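Local coordinates for protein chorismate mutase (Clostridium thermocellum, PDB 1XHO) that probably catalyses the rearrangement of chorismate to prephenate, as a trimeric mutase of the AroH type, at residues 66-71 against 94-99; 52-57 against 88-93; 32-37 against 120-125. All coordinates share one frame; numbering follows the deposited sequence.

Interaction 3 joins strands 32-40 and 116-124 through backbone hydrogen bonds, and is largely buried, with the helical layer mainly on one side of the sheet and other subunits mainly on the other. Interaction 2 belongs to that layer: helix 46-63 meets helix 89-93 in a buried contact centred on Ala90, packed against Thr53, Gln54 and Leu57, with one weak amide bond at its more exposed end. Interaction 1 lies nearer the surface, where loops leading into strands 71-78 and 100-105 are tied by one carboxylate and by an isoleucine methyl on an indole. Leu57 of interaction 2 touches Met121 of interaction 3, while Asp70 of interaction 1 bonds through its backbone to Asn124. Interactions 1 and 3 reach the second subunit.

Interaction 1: 66-71 against 94-99; sequences LEEDDI and MGWTST
The polar part of this contact is concentrated on one oxygen, Glu68 OE2, which accepts two bonds from the other loop. Ser98 N reaches Glu68 OE2 at 2.7 Å on the syn lone pair, with an N-H...O angle of 144°, while the hydroxyl Thr99 OG1 donates to the anti lone pair of Glu68 OE2 at 2.8 Å. The two bonds grip OE2 from different directions and would limit the turning of the carboxylate. The chain gets there fully stretched, its CG placed opposite the backbone N (chi1 -163°). Thr97 N also lies close to OE2, but at an angle too poor for a bond.

The receiving loop follows directly on helix 89-93, which ends in a Schellman motif with Gly95 at the C-prime position: Gly95 N turns back to Arg92 O and Trp96 N to Ala91 O. This reversal leads the chain to Trp96, the centre of an inverse gamma turn.

The indole is packed on both faces. Ile71 CD1 stands over one face in a CH-pi contact, 3.8 Å from the centroid of the Trp96 six-membered ring and 12° off its normal; Met94 CG lies over the opposite face. Glu68 CB approaches obliquely, 3.7 Å from Trp96 CD1, as the two side chains run past one another in opposite directions. Farther along, Ile71 CG2 meets Thr99 CG2 at 3.8 Å, next to where both chains enter their strands.

Between subunits, Lys129 NZ of the second subunit is hydrogen-bonded to Glu68 O, Ile71 O and the same Thr99 hydroxyl that donates to Glu68 OE2, so its charge lies one hydroxyl away from the carboxylate.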
loop_
_atom_site.group_PDB
_atom_site.type_symbol
_atom_site.label_atom_id
_atom_site.label_comp_id
_atom_site.label_asym_id
_atom_site.label_seq_id
_atom_site.Cartn_x
_atom_site.Cartn_y
_atom_site.Cartn_z
ATOM N N LEU C 66 -4.462 18.982 9.556
ATOM C CA LEU C 66 -3.433 18.743 8.548
ATOM C C LEU C 66 -3.608 19.662 7.369
ATOM O O LEU C 66 -4.729 19.948 6.980
ATOM C CB LEU C 66 -3.536 17.319 8.020
ATOM C CG LEU C 66 -3.375 16.170 8.996
ATOM C CD1 LEU C 66 -3.824 14.871 8.317
ATOM C CD2 LEU C 66 -1.928 16.086 9.485
ATOM N N GLU C 67 -2.487 20.110 6.809
ATOM C CA GLU C 67 -2.439 20.712 5.468
ATOM C C GLU C 67 -1.625 19.785 4.574
ATOM O O GLU C 67 -0.917 18.916 5.084
ATOM C CB GLU C 67 -1.777 22.100 5.524
ATOM C CG GLU C 67 -2.743 23.225 5.877
ATOM C CD GLU C 67 -2.039 24.522 6.283
ATOM O OE1 GLU C 67 -0.847 24.710 5.949
ATOM O OE2 GLU C 67 -2.684 25.358 6.937
ATOM N N GLU C 68 -1.703 19.976 3.253
ATOM C CA GLU C 68 -0.942 19.134 2.301
ATOM C C GLU C 68 0.560 18.999 2.627
ATOM O O GLU C 68 1.150 17.942 2.378
ATOM C CB GLU C 68 -1.095 19.616 0.852
ATOM C CG GLU C 68 -0.679 18.522 -0.163
ATOM C CD GLU C 68 -0.395 19.018 -1.573
ATOM O OE1 GLU C 68 -0.475 20.237 -1.841
ATOM O OE2 GLU C 68 -0.097 18.164 -2.431
ATOM N N ASP C 69 1.169 20.064 3.161
ATOM C CA ASP C 69 2.571 20.029 3.663
ATOM C C ASP C 69 2.861 18.874 4.630
ATOM O O ASP C 69 3.993 18.402 4.718
ATOM C CB ASP C 69 2.917 21.336 4.402
ATOM C CG ASP C 69 3.366 22.444 3.477
ATOM O OD1 ASP C 69 3.907 22.146 2.387
ATOM O OD2 ASP C 69 3.201 23.628 3.859
ATOM N N ASP C 70 1.844 18.453 5.373
ATOM C CA ASP C 70 1.999 17.440 6.417
ATOM C C ASP C 70 1.882 16.007 5.887
ATOM O O ASP C 70 2.299 15.063 6.563
ATOM C CB ASP C 70 0.945 17.662 7.512
ATOM C CG ASP C 70 0.964 19.093 8.074
ATOM O OD1 ASP C 70 2.061 19.562 8.440
ATOM O OD2 ASP C 70 -0.116 19.738 8.138
ATOM N N ILE C 71 1.312 15.861 4.687
ATOM C CA ILE C 71 0.935 14.549 4.131
ATOM C C ILE C 71 2.085 13.918 3.329
ATOM O O ILE C 71 2.616 14.511 2.401
ATOM C CB ILE C 71 -0.359 14.658 3.266
ATOM C CG1 ILE C 71 -1.476 15.323 4.079
ATOM C CG2 ILE C 71 -0.815 13.281 2.761
ATOM C CD1 ILE C 71 -2.789 15.460 3.340
HETATM N N MSE C 94 -9.165 19.183 -4.578
HETATM C CA MSE C 94 -8.959 20.040 -3.413
HETATM C C MSE C 94 -7.521 20.585 -3.293
HETATM O O MSE C 94 -7.104 21.050 -2.225
HETATM C CB MSE C 94 -9.374 19.297 -2.141
HETATM C CG MSE C 94 -8.556 18.062 -1.805
HETATM SE SE MSE C 94 -9.557 16.870 -0.606
HETATM C CE MSE C 94 -9.726 18.132 0.914
ATOM N N GLY C 95 -6.774 20.525 -4.390
ATOM C CA GLY C 95 -5.483 21.174 -4.485
ATOM C C GLY C 95 -4.306 20.395 -3.948
ATOM O O GLY C 95 -3.229 20.966 -3.776
ATOM N N TRP C 96 -4.484 19.098 -3.681
ATOM C CA TRP C 96 -3.361 18.268 -3.236
ATOM C C TRP C 96 -2.668 17.672 -4.467
ATOM O O TRP C 96 -2.789 16.485 -4.774
ATOM C CB TRP C 96 -3.795 17.187 -2.232
ATOM C CG TRP C 96 -4.417 17.716 -0.953
ATOM C CD1 TRP C 96 -4.461 19.018 -0.531
ATOM C CD2 TRP C 96 -5.048 16.943 0.079
ATOM N NE1 TRP C 96 -5.101 19.101 0.681
ATOM C CE2 TRP C 96 -5.466 17.842 1.081
ATOM C CE3 TRP C 96 -5.314 15.575 0.245
ATOM C CZ2 TRP C 96 -6.134 17.422 2.232
ATOM C CZ3 TRP C 96 -5.971 15.159 1.400
ATOM C CH2 TRP C 96 -6.374 16.076 2.373
ATOM N N THR C 97 -1.940 18.539 -5.164
ATOM C CA THR C 97 -1.322 18.219 -6.433
ATOM C C THR C 97 0.174 17.930 -6.274
ATOM O O THR C 97 0.841 17.647 -7.262
ATOM C CB THR C 97 -1.565 19.360 -7.453
ATOM O OG1 THR C 97 -1.192 20.623 -6.877
ATOM C CG2 THR C 97 -3.050 19.417 -7.839
ATOM N N SER C 98 0.679 17.971 -5.034
ATOM C CA SER C 98 2.092 17.698 -4.749
ATOM C C SER C 98 2.292 16.453 -3.873
ATOM O O SER C 98 3.358 16.273 -3.284
ATOM C CB SER C 98 2.750 18.908 -4.062
ATOM O OG SER C 98 2.562 20.106 -4.811
ATOM N N THR C 99 1.282 15.587 -3.811
ATOM C CA THR C 99 1.299 14.446 -2.893
ATOM C C THR C 99 1.249 13.123 -3.658
ATOM O O THR C 99 0.524 12.982 -4.616
ATOM C CB THR C 99 0.131 14.555 -1.851
ATOM O OG1 THR C 99 0.321 15.731 -1.057
ATOM C CG2 THR C 99 0.093 13.369 -0.921
#

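Interaction 2: 52-57 against 88-93; sequences ETQKLL and AIAARN
Thr53 begins the contact with its methyl: CG2 comes to 3.7 Å from Ala90 CB, while its hydroxyl OG1 bonds back to Ile49 O in its own helix. At Gln54 the main chain itself is approached, with Ala90 CB 3.5 Å from Gln54 N. The two CA atoms of Gln54 and Ala90 are 4.8 Å apart, a closeness consistent with the small alanine side chain pointing toward the other helix.

This is helix-on-helix packing within the layer that lies on the sheet. The short axes of 52-57 and 89-93 approach to 8.5 Å at a signed crossing angle of -64°. Helix 46-63 also touches strand 116-124 through Leu57, and helix 89-93 touches strand 100-105 through Ala91.

Because its CG lies anti to the backbone N (chi1 -158°), the extended Gln54 chain runs out past Ala90 O to Asn93, whose ND2 gives Gln54 OE1 a weak hydrogen bond of 3.3 Å; the two amide planes stand 72° apart, so the groups meet crosswise without stacking. One turn further on, Leu57 uses a single branch, its CD1 lying 3.7 Å from Ala91 N and also reaching the CB atoms of Ala90 and Ala91.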
loop_
_atom_site.group_PDB
_atom_site.type_symbol
_atom_site.label_atom_id
_atom_site.label_comp_id
_atom_site.label_asym_id
_atom_site.label_seq_id
_atom_site.Cartn_x
_atom_site.Cartn_y
_atom_site.Cartn_z
ATOM N N GLU C 52 -17.582 11.751 -2.383
ATOM C CA GLU C 52 -17.512 11.085 -1.076
ATOM C C GLU C 52 -16.081 10.875 -0.606
ATOM O O GLU C 52 -15.817 10.906 0.599
ATOM C CB GLU C 52 -18.286 9.765 -1.077
ATOM C CG GLU C 52 -19.803 9.961 -1.183
ATOM C CD GLU C 52 -20.330 10.989 -0.200
ATOM O OE1 GLU C 52 -19.970 10.915 0.994
ATOM O OE2 GLU C 52 -21.086 11.886 -0.629
ATOM N N THR C 53 -15.156 10.692 -1.553
ATOM C CA THR C 53 -13.753 10.605 -1.215
ATOM C C THR C 53 -13.251 11.963 -0.730
ATOM O O THR C 53 -12.470 12.026 0.211
ATOM C CB THR C 53 -12.878 10.074 -2.391
ATOM O OG1 THR C 53 -13.327 8.770 -2.772
ATOM C CG2 THR C 53 -11.393 9.991 -1.977
ATOM N N GLN C 54 -13.708 13.033 -1.375
ATOM C CA GLN C 54 -13.304 14.407 -1.041
ATOM C C GLN C 54 -13.753 14.803 0.374
ATOM O O GLN C 54 -12.985 15.381 1.148
ATOM C CB GLN C 54 -13.896 15.373 -2.073
ATOM C CG GLN C 54 -13.171 16.727 -2.198
ATOM C CD GLN C 54 -13.539 17.482 -3.476
ATOM O OE1 GLN C 54 -13.957 16.881 -4.484
ATOM N NE2 GLN C 54 -13.372 18.802 -3.447
ATOM N N LYS C 55 -14.995 14.476 0.708
ATOM C CA LYS C 55 -15.523 14.740 2.046
ATOM C C LYS C 55 -14.727 13.972 3.104
ATOM O O LYS C 55 -14.432 14.503 4.176
ATOM C CB LYS C 55 -17.019 14.381 2.126
ATOM N N LEU C 56 -14.370 12.730 2.786
ATOM C CA LEU C 56 -13.575 11.895 3.679
ATOM C C LEU C 56 -12.181 12.488 3.919
ATOM O O LEU C 56 -11.746 12.585 5.061
ATOM C CB LEU C 56 -13.481 10.459 3.128
ATOM C CG LEU C 56 -12.610 9.452 3.885
ATOM C CD1 LEU C 56 -12.991 9.363 5.366
ATOM C CD2 LEU C 56 -12.686 8.075 3.205
ATOM N N LEU C 57 -11.493 12.881 2.850
ATOM C CA LEU C 57 -10.171 13.517 2.965
ATOM C C LEU C 57 -10.224 14.833 3.752
ATOM O O LEU C 57 -9.342 15.103 4.547
ATOM C CB LEU C 57 -9.576 13.789 1.581
ATOM C CG LEU C 57 -9.276 12.575 0.701
ATOM C CD1 LEU C 57 -8.902 13.016 -0.736
ATOM C CD2 LEU C 57 -8.182 11.708 1.341
ATOM N N ALA C 88 -8.441 9.067 -6.155
ATOM C CA ALA C 88 -7.321 10.016 -6.141
ATOM C C ALA C 88 -7.624 11.370 -6.813
ATOM O O ALA C 88 -6.938 12.351 -6.552
ATOM C CB ALA C 88 -6.089 9.379 -6.804
ATOM N N ILE C 89 -8.617 11.403 -7.699
ATOM C CA ILE C 89 -9.089 12.661 -8.304
ATOM C C ILE C 89 -9.575 13.656 -7.230
ATOM O O ILE C 89 -9.400 14.874 -7.390
ATOM C CB ILE C 89 -10.222 12.411 -9.334
ATOM C CG1 ILE C 89 -9.684 11.656 -10.549
ATOM C CG2 ILE C 89 -10.848 13.738 -9.794
ATOM C CD1 ILE C 89 -10.764 10.911 -11.336
ATOM N N ALA C 90 -10.161 13.132 -6.144
ATOM C CA ALA C 90 -10.642 13.959 -5.031
ATOM C C ALA C 90 -9.535 14.816 -4.428
ATOM O O ALA C 90 -9.747 15.999 -4.175
ATOM C CB ALA C 90 -11.296 13.100 -3.951
ATOM N N ALA C 91 -8.357 14.222 -4.217
ATOM C CA ALA C 91 -7.207 14.952 -3.666
ATOM C C ALA C 91 -6.726 16.039 -4.626
ATOM O O ALA C 91 -6.329 17.125 -4.201
ATOM C CB ALA C 91 -6.068 13.986 -3.339
ATOM N N ARG C 92 -6.766 15.741 -5.920
ATOM C CA ARG C 92 -6.397 16.710 -6.946
ATOM C C ARG C 92 -7.388 17.890 -7.007
ATOM O O ARG C 92 -6.967 19.028 -7.135
ATOM C CB ARG C 92 -6.286 16.033 -8.316
ATOM C CG ARG C 92 -5.413 16.804 -9.271
ATOM C CD ARG C 92 -5.623 16.397 -10.726
ATOM N NE ARG C 92 -5.001 17.369 -11.626
ATOM C CZ ARG C 92 -5.521 18.557 -11.941
ATOM N NH1 ARG C 92 -6.693 18.948 -11.442
ATOM N NH2 ARG C 92 -4.861 19.366 -12.768
ATOM N N ASN C 93 -8.693 17.603 -6.920
ATOM C CA ASN C 93 -9.739 18.649 -6.867
ATOM C C ASN C 93 -9.484 19.679 -5.769
ATOM O O ASN C 93 -9.573 20.891 -5.996
ATOM C CB ASN C 93 -11.122 18.038 -6.607
ATOM C CG ASN C 93 -11.667 17.272 -7.787
ATOM O OD1 ASN C 93 -11.001 17.107 -8.810
ATOM N ND2 ASN C 93 -12.897 16.792 -7.650
#

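Interaction 3: 32-37 against 120-125; sequences VWAIRG and MMHVNT
Trp33 with Val123 and Ile35 with Met121 form two hydrogen-bonded antiparallel pairs, each closed by a pair of backbone bonds. In the first, Trp33 N meets Val123 O at 3.2 Å and Val123 N returns to Trp33 O at 2.9 Å. The second is tighter: Ile35 N to Met121 O measures 2.6 Å, and Met121 N to Ile35 O 2.7 Å. CA-H...O contacts such as Ala34 CA to Met121 O, 3.2 Å, lie beside these bonds.

On the face with Ile35, Met121 and Val123, the Ile35 CD1 methyl lies 3.9 Å from Val123 CG1. With CG anti to the backbone N (chi1 -168°) and a bend at chi3, the selenomethionine Met121 leads away from Ile35, toward Leu57 and Met60 of helix 46-63; Ile35 also touches Met60. At the strand end, Thr125 CG2 abuts the edge of the Trp33 indole, 3.9 Å from CD1.

The other face carries Ala34 and His122. Ala34 CB sits over the imidazole in a CH-pi contact, 4.1 Å from the His122 ring centroid and 16° off the normal. That ring is held from outside: NE2 is hydrogen-bonded to Ser73 OG of the third subunit, and the ring meets His122 of the second subunit. Arg36 NH1 likewise bonds to Leu101 O of the third subunit.

The strands 32-37 and 120-124 run antiparallel, with 151° between their N-to-C directions, and have helices mainly on one face and other subunits mainly on the other, as in the pseudo-α/β-barrel trimer of AroH-type chorismate mutases, whose sheets face the middle.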
loop_
_atom_site.group_PDB
_atom_site.type_symbol
_atom_site.label_atom_id
_atom_site.label_comp_id
_atom_site.label_asym_id
_atom_site.label_seq_id
_atom_site.Cartn_x
_atom_site.Cartn_y
_atom_site.Cartn_z
ATOM N N VAL C 32 6.229 10.362 12.305
ATOM C CA VAL C 32 5.356 9.735 11.301
ATOM C C VAL C 32 4.315 8.814 11.950
ATOM O O VAL C 32 4.656 7.920 12.707
ATOM C CB VAL C 32 6.156 8.947 10.226
ATOM C CG1 VAL C 32 5.212 8.271 9.218
ATOM C CG2 VAL C 32 7.097 9.870 9.490
ATOM N N TRP C 33 3.042 9.063 11.642
ATOM C CA TRP C 33 1.948 8.127 11.950
ATOM C C TRP C 33 1.063 7.981 10.716
ATOM O O TRP C 33 1.206 8.730 9.753
ATOM C CB TRP C 33 1.134 8.598 13.163
ATOM C CG TRP C 33 1.944 8.575 14.435
ATOM C CD1 TRP C 33 2.288 9.642 15.205
ATOM C CD2 TRP C 33 2.535 7.422 15.058
ATOM N NE1 TRP C 33 3.050 9.233 16.270
ATOM C CE2 TRP C 33 3.221 7.876 16.203
ATOM C CE3 TRP C 33 2.557 6.056 14.752
ATOM C CZ2 TRP C 33 3.915 7.011 17.051
ATOM C CZ3 TRP C 33 3.242 5.192 15.601
ATOM C CH2 TRP C 33 3.913 5.678 16.738
ATOM N N ALA C 34 0.156 7.011 10.753
ATOM C CA ALA C 34 -0.756 6.754 9.641
ATOM C C ALA C 34 -2.205 6.987 10.068
ATOM O O ALA C 34 -2.572 6.699 11.201
ATOM C CB ALA C 34 -0.572 5.343 9.140
ATOM N N ILE C 35 -3.014 7.523 9.160
ATOM C CA ILE C 35 -4.439 7.760 9.419
ATOM C C ILE C 35 -5.296 6.940 8.456
ATOM O O ILE C 35 -5.090 6.971 7.245
ATOM C CB ILE C 35 -4.831 9.252 9.271
ATOM C CG1 ILE C 35 -3.698 10.180 9.740
ATOM C CG2 ILE C 35 -6.123 9.526 10.047
ATOM C CD1 ILE C 35 -3.992 11.668 9.578
ATOM N N ARG C 36 -6.257 6.209 9.014
ATOM C CA ARG C 36 -7.226 5.459 8.241
ATOM C C ARG C 36 -8.539 6.248 8.090
ATOM O O ARG C 36 -8.973 6.928 9.013
ATOM C CB ARG C 36 -7.463 4.073 8.878
ATOM C CG ARG C 36 -6.723 2.914 8.180
ATOM C CD ARG C 36 -7.252 2.685 6.735
ATOM N NE ARG C 36 -8.720 2.616 6.702
ATOM C CZ ARG C 36 -9.438 1.539 7.026
ATOM N NH1 ARG C 36 -8.847 0.397 7.391
ATOM N NH2 ARG C 36 -10.763 1.596 6.977
ATOM N N GLY C 37 -9.118 6.192 6.890
ATOM C CA GLY C 37 -10.474 6.640 6.626
ATOM C C GLY C 37 -11.266 5.596 5.823
ATOM O O GLY C 37 -10.690 4.790 5.073
HETATM N N MSE C 120 -5.672 5.266 3.401
HETATM C CA MSE C 120 -4.583 5.198 4.362
HETATM C C MSE C 120 -3.630 6.377 4.106
HETATM O O MSE C 120 -3.031 6.502 3.029
HETATM C CB MSE C 120 -3.836 3.877 4.246
HETATM C CG MSE C 120 -2.578 3.801 5.132
HETATM SE SE MSE C 120 -1.707 2.053 5.074
HETATM C CE MSE C 120 -2.782 1.137 6.497
HETATM N N MSE C 121 -3.490 7.232 5.106
HETATM C CA MSE C 121 -2.727 8.451 4.960
HETATM C C MSE C 121 -1.535 8.485 5.912
HETATM O O MSE C 121 -1.719 8.541 7.123
HETATM C CB MSE C 121 -3.656 9.622 5.242
HETATM C CG MSE C 121 -3.117 10.971 4.866
HETATM SE SE MSE C 121 -4.412 12.304 5.370
HETATM C CE MSE C 121 -5.767 12.089 4.055
ATOM N N HIS C 122 -0.318 8.455 5.362
ATOM C CA HIS C 122 0.894 8.656 6.161
ATOM C C HIS C 122 1.183 10.162 6.303
ATOM O O HIS C 122 1.142 10.896 5.330
ATOM C CB HIS C 122 2.083 7.899 5.553
ATOM C CG HIS C 122 2.007 6.420 5.765
ATOM N ND1 HIS C 122 1.204 5.597 4.997
ATOM C CD2 HIS C 122 2.588 5.623 6.693
ATOM C CE1 HIS C 122 1.325 4.352 5.426
ATOM N NE2 HIS C 122 2.154 4.341 6.456
ATOM N N VAL C 123 1.443 10.617 7.530
ATOM C CA VAL C 123 1.589 12.056 7.785
ATOM C C VAL C 123 2.732 12.334 8.725
ATOM O O VAL C 123 3.136 11.474 9.492
ATOM C CB VAL C 123 0.281 12.717 8.349
ATOM C CG1 VAL C 123 -0.871 12.523 7.386
ATOM C CG2 VAL C 123 -0.073 12.205 9.754
ATOM N N ASN C 124 3.262 13.546 8.627
ATOM C CA ASN C 124 4.225 14.051 9.590
ATOM C C ASN C 124 3.419 14.894 10.569
ATOM O O ASN C 124 2.701 15.801 10.165
ATOM C CB ASN C 124 5.355 14.832 8.881
ATOM C CG ASN C 124 6.478 13.906 8.360
ATOM O OD1 ASN C 124 6.892 12.980 9.054
ATOM N ND2 ASN C 124 6.960 14.152 7.137
ATOM N N THR C 125 3.474 14.534 11.852
ATOM C CA THR C 125 2.653 15.189 12.880
ATOM C C THR C 125 3.348 15.212 14.238
ATOM O O THR C 125 4.219 14.390 14.515
ATOM C CB THR C 125 1.266 14.503 13.036
ATOM O OG1 THR C 125 0.469 15.227 13.985
ATOM C CG2 THR C 125 1.406 13.059 13.497
#